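Local structure of structural protein VP1 (Trichodysplasia spinulosa-associated polyomavirus, 4U60) at residues L27-R32 with S69-N74; E138-Q143 with Q178-D183; L242-C247 with R267-L272. The protein forms the pentameric building units of the viral capsid and binds sialylated glycans such as the GM1 oligosaccharide. All coordinates share one frame; numbering follows the deposited sequence. Where two conformers were deposited one is given.

Contacts 1 and 3 belong to the same jelly-roll sandwich, their centres about 7 Å apart, and both join its facing sheets through side chains: strand 12-29 meets strand 69-74 in contact 1, and strand 241-254 meets strand 260-279 in contact 3. Contact 3 is fully buried and almost wholly apolar, whereas contact 1 is partly buried and changes from hydrocarbon packing to water-mediated links where strand 12-29 ends. Contact 2 differs in kind, being backbone pairing within a small separate sheet, with exposed as well as buried residues. It reaches contact 1 through the Asp183-Arg32 salt bridge and contact 3 through Pro139 on Tyr243 and Leu180 on Ser245.

Contact 1 (L27-R32 with S69-N74); sequences LYLNTR and STARIN
Leu29 carries most of the apolar packing between 27-32 and 69-74, dividing its two methyl groups along the opposing strand. CD2 lies 3.8 Å from Ala71 CB, while CD1 approaches Ser69 CB and the backbone N of Thr70. The fork is set up by a first torsion of -67°, which turns CG away from the carbonyl carbon, and by a nearly extended chi2. Further back along the strand, Leu27 CD1 meets Ile73 CD1 at 4.1 Å, the two side chains crossing at a slant.

Polar links gather at the other end, round the buried hydroxyl of Ser69. Water 1 donates to Ser69 OG at 2.8 Å and, through a weak bond, to Leu29 O. Water 2 also donates to Ser69 OG and accepts from the backbone N of Arg32 at 2.9 Å, so two waters link this one oxygen to the backbone of Leu29 and of Arg32. The carbonyl Asn30 O stands 2.9 Å from Ser69 OG as well.

The CG methylene of Arg32 lies against the same hydroxyl, 3.5 Å from Ser69 OG. A bend at chi2 (-66°) folds the chain back, and Arg32 NH1 donates to Thr31 O from above the carbonyl plane. Arg32 NE forms a salt bridge with Asp183, whose other carboxylate oxygen accepts from Thr70 N; one acid thereby joins both segments.

These segments face each other across the jelly-roll sandwich: the axes of strand pieces 27-29 and 69-74 approach to 8.0 Å, 148° apart in direction. Leu27 and Leu29 pair by backbone with Phe269 and Arg267 of strand 260-279, whereas Ser69 and Ala71 pair with Cys246 and Val244 of strand 241-254. Beyond the strand end, Asn30 OD1 accepts from Leu172 N of the second subunit.

Contact 2 (E138-Q143 with Q178-D183); sequences EPLELQ and QKLTKD
Leu140 O receives the N-H of Leu180 in the straightest bond between the two segments, 2.8 Å from N to O with 172° at the hydrogen and the donor close to the C=O axis. Water 3 takes the place of the return bond at this position, accepting from Leu140 N and donating to Leu180 O. Two residues away, Leu142 and Gln178 form a reciprocal pair: Leu142 N donates to Gln178 O at 2.8 Å, and Gln178 N to Leu142 O at 3.1 Å. This is an antiparallel hydrogen-bonded pair; the non-hydrogen-bonded pair of Glu141 with Lys179 lies between these two sets of bonds. Within its own segment, Gln178 curls back so that its OE1 accepts from Lys179 N at 2.8 Å, on a lone pair in the carbonyl plane.

Hydrocarbon packing surrounds this frame. On the side of the sheet that carries Leu142, its CD1 comes 4.0 Å from Leu180 CB. Leu140 and Leu180 both place CG anti to N (chi1 177° and -179°), which lets their CD2 methyls meet at 4.0 Å. Pro139 covers the end of the pairing, its CB 3.8 Å from Leu180 O and its CG against Thr181 CG2. On the other side of the sheet, the extended chains of Glu141 and Lys179 run alongside each other.

Strand 141-144 is the middle one of a small three-stranded antiparallel sheet, which lies against the jelly roll where Pro139 packs on Tyr243, and Leu180 on Ser245 and Thr70. Glu141 OE2 remains 4.5 Å from Lys179 NZ, beyond salt-bridge range, and Glu141 OE1 accepts from Asn198 N. Specific attachment therefore rests on main-chain bonds, with the packing of Leu140, Leu142 and Leu180 added to them, while the Glu141-Lys179 charge attraction is probably modest.

Contact 3 (L242-C247 with R267-L272); sequences LYVSCC and RYFNIL
Val244 drives its CG1 methyl onto the face of the Phe269 ring, 3.3 Å from the ring centroid and only 11° off the normal. All six ring carbons lie within 3.8 Å of that one methyl, the evidence for a centred and very tight CH-pi contact. The side chains slide past each other in opposite directions. Val244 holds CG1 anti to its backbone N (chi1 -178°), which leaves CG2 for a second partner: it meets Ile271 CD1 end on at 3.7 Å. Leu242 reaches the same Ile271 methyl with its CD2, at 3.8 Å, so the tip of Ile271 is shared by two residues of the facing strand.

The segments belong to the two arms of a beta hairpin, strands 241-254 and 260-279, yet here the axes are 8.9 Å apart and join by side chains alone. At this level each arm has a different sheet of the jelly-roll sandwich: 242-247 pairs with strands 69-74 and 129-136, while 267-272 lies between strands 12-29 and 86-99. Leu242, Val244 and Cys246 meet Ile271, Phe269 and Arg267 inside the sandwich, where Phe133 of strand 129-136 also packs on Phe269 and Arg267.

Cys246 fills the corner beyond the ring. Its first torsion of 64° sets SG between the backbone N and carbonyl carbon, and from there SG approaches the Phe269 edge, 4.0 Å from CZ and near the ring plane, a sulfur-aromatic contact. Cys246 CB turns to the aliphatic part of Arg267, meeting CD at 3.8 Å. The Arg267 chain bends at chi3, and its buried guanidinium finds polar partners outside the two segments: NH2 forms a salt bridge with Asp248, and NH1 is hydrogen-bonded to Thr97 OG1.

Contact 1 (L27-R32 with S69-N74)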
loop_
_atom_site.group_PDB
_atom_site.type_symbol
_atom_site.label_atom_id
_atom_site.label_comp_id
_atom_site.label_asym_id
_atom_site.label_seq_id
_atom_site.Cartn_x
_atom_site.Cartn_y
_atom_site.Cartn_z
ATOM N N LEU C 27 25.516 -16.026 8.263
ATOM C CA LEU C 27 25.240 -17.227 7.484
ATOM C C LEU C 27 24.243 -16.926 6.403
ATOM O O LEU C 27 23.612 -15.875 6.402
ATOM C CB LEU C 27 24.692 -18.343 8.366
ATOM C CG LEU C 27 23.255 -18.152 8.844
ATOM C CD1 LEU C 27 22.504 -19.465 9.006
ATOM C CD2 LEU C 27 23.260 -17.394 10.170
ATOM N N TYR C 28 24.112 -17.856 5.469
ATOM C CA TYR C 28 23.003 -17.831 4.521
ATOM C C TYR C 28 22.367 -19.210 4.505
ATOM O O TYR C 28 23.009 -20.222 4.869
ATOM C CB TYR C 28 23.468 -17.408 3.103
ATOM C CG TYR C 28 24.459 -18.382 2.489
ATOM C CD1 TYR C 28 24.023 -19.488 1.760
ATOM C CD2 TYR C 28 25.817 -18.234 2.692
ATOM C CE1 TYR C 28 24.931 -20.404 1.232
ATOM C CE2 TYR C 28 26.734 -19.145 2.177
ATOM C CZ TYR C 28 26.280 -20.238 1.450
ATOM O OH TYR C 28 27.205 -21.135 0.946
ATOM N N LEU C 29 21.102 -19.245 4.111
ATOM C CA LEU C 29 20.398 -20.490 3.872
ATOM C C LEU C 29 19.865 -20.507 2.448
ATOM O O LEU C 29 19.157 -19.595 2.031
ATOM C CB LEU C 29 19.238 -20.658 4.856
ATOM C CG LEU C 29 19.658 -20.840 6.321
ATOM C CD1 LEU C 29 18.425 -20.794 7.206
ATOM C CD2 LEU C 29 20.433 -22.135 6.533
ATOM N N ASN C 30 20.221 -21.560 1.715
ATOM C CA ASN C 30 19.646 -21.769 0.406
ATOM C C ASN C 30 18.229 -22.310 0.500
ATOM O O ASN C 30 17.839 -22.968 1.467
ATOM C CB ASN C 30 20.530 -22.664 -0.462
ATOM C CG ASN C 30 21.604 -21.877 -1.186
ATOM O OD1 ASN C 30 21.308 -20.904 -1.882
ATOM N ND2 ASN C 30 22.844 -22.262 -1.005
ATOM N N THR C 31 17.467 -22.003 -0.543
ATOM C CA THR C 31 16.053 -22.310 -0.590
ATOM C C THR C 31 15.809 -23.815 -0.752
ATOM O O THR C 31 16.664 -24.551 -1.323
ATOM C CB THR C 31 15.376 -21.524 -1.726
ATOM O OG1 THR C 31 13.968 -21.483 -1.521
ATOM C CG2 THR C 31 15.657 -22.127 -3.079
ATOM N N ARG C 32 14.669 -24.274 -0.228
ATOM C CA ARG C 32 14.275 -25.681 -0.290
ATOM C C ARG C 32 12.890 -25.802 -0.930
ATOM O O ARG C 32 11.878 -26.069 -0.286
ATOM C CB ARG C 32 14.328 -26.322 1.093
ATOM C CG ARG C 32 15.698 -26.204 1.766
ATOM C CD ARG C 32 16.736 -26.996 1.014
ATOM N NE ARG C 32 18.097 -26.896 1.537
ATOM C CZ ARG C 32 19.146 -26.472 0.846
ATOM N NH1 ARG C 32 19.031 -26.018 -0.401
ATOM N NH2 ARG C 32 20.357 -26.511 1.416
ATOM N N SER C 69 13.781 -23.994 5.299
ATOM C CA SER C 69 15.209 -24.031 5.500
ATOM C C SER C 69 15.498 -23.832 6.980
ATOM O O SER C 69 14.828 -23.054 7.646
ATOM C CB SER C 69 15.877 -22.912 4.719
ATOM O OG SER C 69 15.606 -23.042 3.327
ATOM N N THR C 70 16.527 -24.489 7.493
ATOM C CA THR C 70 16.906 -24.300 8.880
ATOM C C THR C 70 18.345 -24.755 9.135
ATOM O O THR C 70 18.894 -25.612 8.435
ATOM C CB THR C 70 15.934 -25.028 9.840
ATOM O OG1 THR C 70 16.101 -24.539 11.181
ATOM C CG2 THR C 70 16.142 -26.534 9.821
ATOM N N ALA C 71 18.941 -24.140 10.144
ATOM C CA ALA C 71 20.275 -24.522 10.618
ATOM C C ALA C 71 20.394 -24.242 12.100
ATOM O O ALA C 71 19.751 -23.314 12.631
ATOM C CB ALA C 71 21.364 -23.746 9.883
ATOM N N ARG C 72 21.197 -25.062 12.767
ATOM C CA ARG C 72 21.659 -24.798 14.110
ATOM C C ARG C 72 23.112 -24.398 13.983
ATOM O O ARG C 72 23.923 -25.162 13.438
ATOM C CB ARG C 72 21.561 -26.040 14.988
ATOM C CG ARG C 72 22.118 -25.838 16.382
ATOM C CD ARG C 72 22.201 -27.159 17.142
ATOM N NE ARG C 72 22.635 -26.942 18.511
ATOM C CZ ARG C 72 23.889 -26.725 18.876
ATOM N NH1 ARG C 72 24.870 -26.713 17.972
ATOM N NH2 ARG C 72 24.173 -26.538 20.167
ATOM N N ILE C 73 23.449 -23.222 14.497
ATOM C CA ILE C 73 24.831 -22.756 14.475
ATOM C C ILE C 73 25.442 -22.919 15.865
ATOM O O ILE C 73 24.870 -22.490 16.861
ATOM C CB ILE C 73 24.935 -21.269 14.063
ATOM C CG1 ILE C 73 24.248 -21.008 12.718
ATOM C CG2 ILE C 73 26.390 -20.817 14.045
ATOM C CD1 ILE C 73 24.728 -21.803 11.542
ATOM N N ASN C 74 26.618 -23.532 15.908
ATOM C CA ASN C 74 27.365 -23.706 17.142
ATOM C C ASN C 74 28.016 -22.418 17.554
ATOM O O ASN C 74 28.787 -21.847 16.783
ATOM C CB ASN C 74 28.476 -24.727 16.944
ATOM C CG ASN C 74 27.937 -26.110 16.756
ATOM O OD1 ASN C 74 27.227 -26.621 17.628
ATOM N ND2 ASN C 74 28.243 -26.724 15.624
HETATM O O HOH W 1 16.502 -20.557 2.358
HETATM O O HOH W 2 13.196 -23.053 2.010
#

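Contact 2 (E138-Q143 with Q178-D183)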
loop_
_atom_site.group_PDB
_atom_site.type_symbol
_atom_site.label_atom_id
_atom_site.label_comp_id
_atom_site.label_asym_id
_atom_site.label_seq_id
_atom_site.Cartn_x
_atom_site.Cartn_y
_atom_site.Cartn_z
ATOM N N GLU C 138 16.534 -22.151 20.415
ATOM C CA GLU C 138 16.143 -23.561 20.422
ATOM C C GLU C 138 15.339 -23.759 19.130
ATOM O O GLU C 138 15.018 -22.786 18.473
ATOM C CB GLU C 138 15.322 -23.872 21.665
ATOM C CG GLU C 138 14.054 -23.057 21.800
ATOM C CD GLU C 138 13.452 -23.253 23.161
ATOM O OE1 GLU C 138 12.560 -24.109 23.276
ATOM O OE2 GLU C 138 13.886 -22.586 24.129
ATOM N N PRO C 139 15.042 -25.001 18.749
ATOM C CA PRO C 139 14.312 -25.189 17.493
ATOM C C PRO C 139 12.957 -24.495 17.454
ATOM O O PRO C 139 12.282 -24.362 18.480
ATOM C CB PRO C 139 14.118 -26.696 17.427
ATOM C CG PRO C 139 15.322 -27.238 18.143
ATOM C CD PRO C 139 15.520 -26.282 19.311
ATOM N N LEU C 140 12.609 -24.010 16.270
ATOM C CA LEU C 140 11.304 -23.410 16.058
ATOM C C LEU C 140 10.252 -24.467 16.358
ATOM O O LEU C 140 10.339 -25.582 15.859
ATOM C CB LEU C 140 11.169 -22.904 14.629
ATOM C CG LEU C 140 9.819 -22.313 14.234
ATOM C CD1 LEU C 140 9.500 -21.010 14.966
ATOM C CD2 LEU C 140 9.737 -22.104 12.726
ATOM N N GLU C 141 9.275 -24.114 17.186
ATOM C CA GLU C 141 8.218 -25.023 17.575
ATOM C C GLU C 141 7.076 -24.872 16.577
ATOM O O GLU C 141 6.684 -23.766 16.246
ATOM C CB GLU C 141 7.801 -24.766 19.020
ATOM C CG GLU C 141 8.877 -25.249 19.981
ATOM C CD GLU C 141 8.825 -24.624 21.365
ATOM O OE1 GLU C 141 8.798 -23.378 21.465
ATOM O OE2 GLU C 141 8.891 -25.403 22.360
ATOM N N LEU C 142 6.590 -26.009 16.090
ATOM C CA LEU C 142 5.644 -26.055 14.973
ATOM C C LEU C 142 4.281 -26.596 15.395
ATOM O O LEU C 142 4.183 -27.459 16.288
ATOM C CB LEU C 142 6.176 -26.958 13.863
ATOM C CG LEU C 142 7.513 -26.567 13.226
ATOM C CD1 LEU C 142 7.987 -27.668 12.286
ATOM C CD2 LEU C 142 7.412 -25.230 12.501
ATOM N N GLN C 143 3.267 -26.105 14.697
ATOM C CA GLN C 143 1.877 -26.567 14.782
ATOM C C GLN C 143 1.503 -27.114 13.417
ATOM O O GLN C 143 1.782 -26.497 12.394
ATOM C CB GLN C 143 0.947 -25.415 15.161
ATOM C CG GLN C 143 -0.546 -25.707 15.041
ATOM C CD GLN C 143 -1.015 -26.750 16.028
ATOM O OE1 GLN C 143 -0.736 -26.664 17.231
ATOM N NE2 GLN C 143 -1.699 -27.763 15.529
ATOM N N GLN C 178 5.332 -30.348 16.384
ATOM C CA GLN C 178 6.672 -30.818 16.011
ATOM C C GLN C 178 7.644 -29.697 16.320
ATOM O O GLN C 178 7.241 -28.627 16.769
ATOM C CB GLN C 178 6.758 -31.206 14.527
ATOM C CG GLN C 178 6.821 -32.705 14.249
ATOM C CD GLN C 178 8.189 -33.289 14.566
ATOM O OE1 GLN C 178 9.046 -32.628 15.167
ATOM N NE2 GLN C 178 8.413 -34.536 14.147
ATOM N N LYS C 179 8.917 -29.970 16.081
ATOM C CA LYS C 179 9.970 -28.963 16.155
ATOM C C LYS C 179 10.761 -29.024 14.869
ATOM O O LYS C 179 11.003 -30.100 14.341
ATOM C CB LYS C 179 10.908 -29.240 17.327
ATOM C CG LYS C 179 10.226 -29.087 18.672
ATOM C CD LYS C 179 11.187 -29.183 19.827
ATOM C CE LYS C 179 10.456 -28.963 21.137
ATOM N NZ LYS C 179 11.380 -29.137 22.274
ATOM N N LEU C 180 11.163 -27.864 14.380
ATOM C CA LEU C 180 11.900 -27.755 13.128
ATOM C C LEU C 180 13.363 -28.113 13.358
ATOM O O LEU C 180 14.195 -27.258 13.683
ATOM C CB LEU C 180 11.758 -26.353 12.558
ATOM C CG LEU C 180 12.449 -26.029 11.219
ATOM C CD1 LEU C 180 12.189 -27.103 10.176
ATOM C CD2 LEU C 180 12.034 -24.656 10.709
ATOM N N THR C 181 13.661 -29.400 13.185
ATOM C CA THR C 181 14.984 -29.965 13.465
ATOM C C THR C 181 15.724 -30.508 12.243
ATOM O O THR C 181 16.803 -31.091 12.388
ATOM C CB THR C 181 14.837 -31.093 14.488
ATOM O OG1 THR C 181 13.900 -32.052 13.987
ATOM C CG2 THR C 181 14.341 -30.546 15.837
ATOM N N LYS C 182 15.160 -30.315 11.053
ATOM C CA LYS C 182 15.763 -30.831 9.835
ATOM C C LYS C 182 15.494 -29.878 8.683
ATOM O O LYS C 182 14.361 -29.495 8.455
ATOM C CB LYS C 182 15.199 -32.206 9.502
ATOM C CG LYS C 182 15.980 -32.917 8.409
ATOM C CD LYS C 182 15.522 -34.351 8.184
ATOM N N ASP C 183 16.562 -29.510 7.990
ATOM C CA ASP C 183 16.497 -28.686 6.807
ATOM C C ASP C 183 15.869 -29.439 5.647
ATOM O O ASP C 183 16.156 -30.611 5.451
ATOM C CB ASP C 183 17.906 -28.266 6.405
ATOM C CG ASP C 183 17.918 -27.396 5.175
ATOM O OD1 ASP C 183 17.448 -26.247 5.284
ATOM O OD2 ASP C 183 18.439 -27.855 4.123
HETATM O O HOH W 3 14.399 -24.441 14.065
#

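Contact 3 (L242-C247 with R267-L272)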
loop_
_atom_site.group_PDB
_atom_site.type_symbol
_atom_site.label_atom_id
_atom_site.label_comp_id
_atom_site.label_asym_id
_atom_site.label_seq_id
_atom_site.Cartn_x
_atom_site.Cartn_y
_atom_site.Cartn_z
ATOM N N LEU C 242 22.422 -21.616 18.175
ATOM C CA LEU C 242 21.567 -20.564 17.608
ATOM C C LEU C 242 20.799 -21.188 16.468
ATOM O O LEU C 242 21.382 -21.807 15.580
ATOM C CB LEU C 242 22.443 -19.434 17.085
ATOM C CG LEU C 242 21.770 -18.300 16.319
ATOM C CD1 LEU C 242 20.794 -17.567 17.223
ATOM C CD2 LEU C 242 22.841 -17.366 15.774
ATOM N N TYR C 243 19.491 -20.967 16.452
ATOM C CA TYR C 243 18.630 -21.598 15.466
ATOM C C TYR C 243 18.046 -20.552 14.533
ATOM O O TYR C 243 17.425 -19.590 14.993
ATOM C CB TYR C 243 17.542 -22.387 16.201
ATOM C CG TYR C 243 18.115 -23.459 17.121
ATOM C CD1 TYR C 243 18.734 -23.128 18.318
ATOM C CD2 TYR C 243 18.046 -24.791 16.770
ATOM C CE1 TYR C 243 19.255 -24.102 19.143
ATOM C CE2 TYR C 243 18.561 -25.774 17.581
ATOM C CZ TYR C 243 19.156 -25.422 18.769
ATOM O OH TYR C 243 19.650 -26.416 19.558
ATOM N N VAL C 244 18.250 -20.773 13.237
ATOM C CA VAL C 244 17.813 -19.846 12.198
ATOM C C VAL C 244 16.995 -20.627 11.192
ATOM O O VAL C 244 17.415 -21.702 10.749
ATOM C CB VAL C 244 19.029 -19.196 11.509
ATOM C CG1 VAL C 244 18.578 -18.207 10.461
ATOM C CG2 VAL C 244 19.921 -18.527 12.550
ATOM N N SER C 245 15.840 -20.067 10.815
ATOM C CA SER C 245 14.934 -20.767 9.916
ATOM C C SER C 245 14.303 -19.786 8.960
ATOM O O SER C 245 14.129 -18.624 9.317
ATOM C CB SER C 245 13.825 -21.471 10.707
ATOM O OG SER C 245 14.364 -22.280 11.759
ATOM N N CYS C 246 13.904 -20.258 7.788
ATOM C CA CYS C 246 13.273 -19.353 6.826
ATOM C C CYS C 246 12.609 -20.072 5.673
ATOM O O CYS C 246 12.774 -21.285 5.505
ATOM C CB CYS C 246 14.283 -18.328 6.294
ATOM S SG CYS C 246 15.660 -19.025 5.353
ATOM N N CYS C 247 11.837 -19.305 4.896
ATOM C CA CYS C 247 11.326 -19.764 3.622
ATOM C C CYS C 247 11.030 -18.518 2.805
ATOM O O CYS C 247 10.420 -17.583 3.310
ATOM C CB CYS C 247 10.077 -20.620 3.785
ATOM S SG CYS C 247 9.495 -21.356 2.240
ATOM N N ARG C 267 18.362 -16.603 1.734
ATOM C CA ARG C 267 18.304 -15.525 2.698
ATOM C C ARG C 267 19.618 -15.481 3.468
ATOM O O ARG C 267 20.169 -16.522 3.866
ATOM C CB ARG C 267 17.142 -15.741 3.660
ATOM C CG ARG C 267 16.994 -14.649 4.704
ATOM C CD ARG C 267 15.710 -14.853 5.499
ATOM N NE ARG C 267 14.501 -14.423 4.785
ATOM C CZ ARG C 267 13.966 -13.203 4.847
ATOM N NH1 ARG C 267 14.539 -12.233 5.565
ATOM N NH2 ARG C 267 12.848 -12.928 4.192
ATOM N N TYR C 268 20.081 -14.257 3.684
ATOM C CA TYR C 268 21.279 -13.961 4.448
ATOM C C TYR C 268 20.914 -13.450 5.831
ATOM O O TYR C 268 19.898 -12.781 5.995
ATOM C CB TYR C 268 22.053 -12.881 3.699
ATOM C CG TYR C 268 23.147 -12.237 4.511
ATOM C CD1 TYR C 268 24.417 -12.800 4.563
ATOM C CD2 TYR C 268 22.913 -11.066 5.222
ATOM C CE1 TYR C 268 25.443 -12.210 5.314
ATOM C CE2 TYR C 268 23.923 -10.468 5.965
ATOM C CZ TYR C 268 25.186 -11.037 5.997
ATOM O OH TYR C 268 26.195 -10.442 6.724
ATOM N N PHE C 269 21.755 -13.752 6.816
ATOM C CA PHE C 269 21.569 -13.304 8.186
ATOM C C PHE C 269 22.879 -12.839 8.793
ATOM O O PHE C 269 23.903 -13.494 8.631
ATOM C CB PHE C 269 21.066 -14.442 9.089
ATOM C CG PHE C 269 19.812 -15.125 8.625
ATOM C CD1 PHE C 269 19.881 -16.158 7.697
ATOM C CD2 PHE C 269 18.571 -14.800 9.177
ATOM C CE1 PHE C 269 18.745 -16.844 7.308
ATOM C CE2 PHE C 269 17.427 -15.480 8.758
ATOM C CZ PHE C 269 17.541 -16.490 7.822
ATOM N N ASN C 270 22.812 -11.740 9.530
ATOM C CA ASN C 270 23.910 -11.291 10.379
ATOM C C ASN C 270 23.318 -11.010 11.748
ATOM O O ASN C 270 22.554 -10.064 11.921
ATOM C CB ASN C 270 24.596 -10.045 9.803
ATOM C CG ASN C 270 25.837 -9.635 10.591
ATOM O OD1 ASN C 270 26.968 -9.832 10.144
ATOM N ND2 ASN C 270 25.628 -9.065 11.767
ATOM N N ILE C 271 23.663 -11.855 12.707
ATOM C CA ILE C 271 23.058 -11.829 14.026
ATOM C C ILE C 271 24.084 -11.394 15.069
ATOM O O ILE C 271 25.187 -11.934 15.138
ATOM C CB ILE C 271 22.486 -13.219 14.382
ATOM C CG1 ILE C 271 21.420 -13.608 13.355
ATOM C CG2 ILE C 271 21.941 -13.220 15.795
ATOM C CD1 ILE C 271 21.124 -15.079 13.279
ATOM N N LEU C 272 23.710 -10.398 15.857
ATOM C CA LEU C 272 24.534 -9.894 16.945
ATOM C C LEU C 272 24.107 -10.566 18.226
ATOM O O LEU C 272 22.919 -10.592 18.524
ATOM C CB LEU C 272 24.348 -8.384 17.061
ATOM C CG LEU C 272 25.131 -7.701 18.172
ATOM C CD1 LEU C 272 26.603 -7.673 17.817
ATOM C CD2 LEU C 272 24.599 -6.293 18.411
#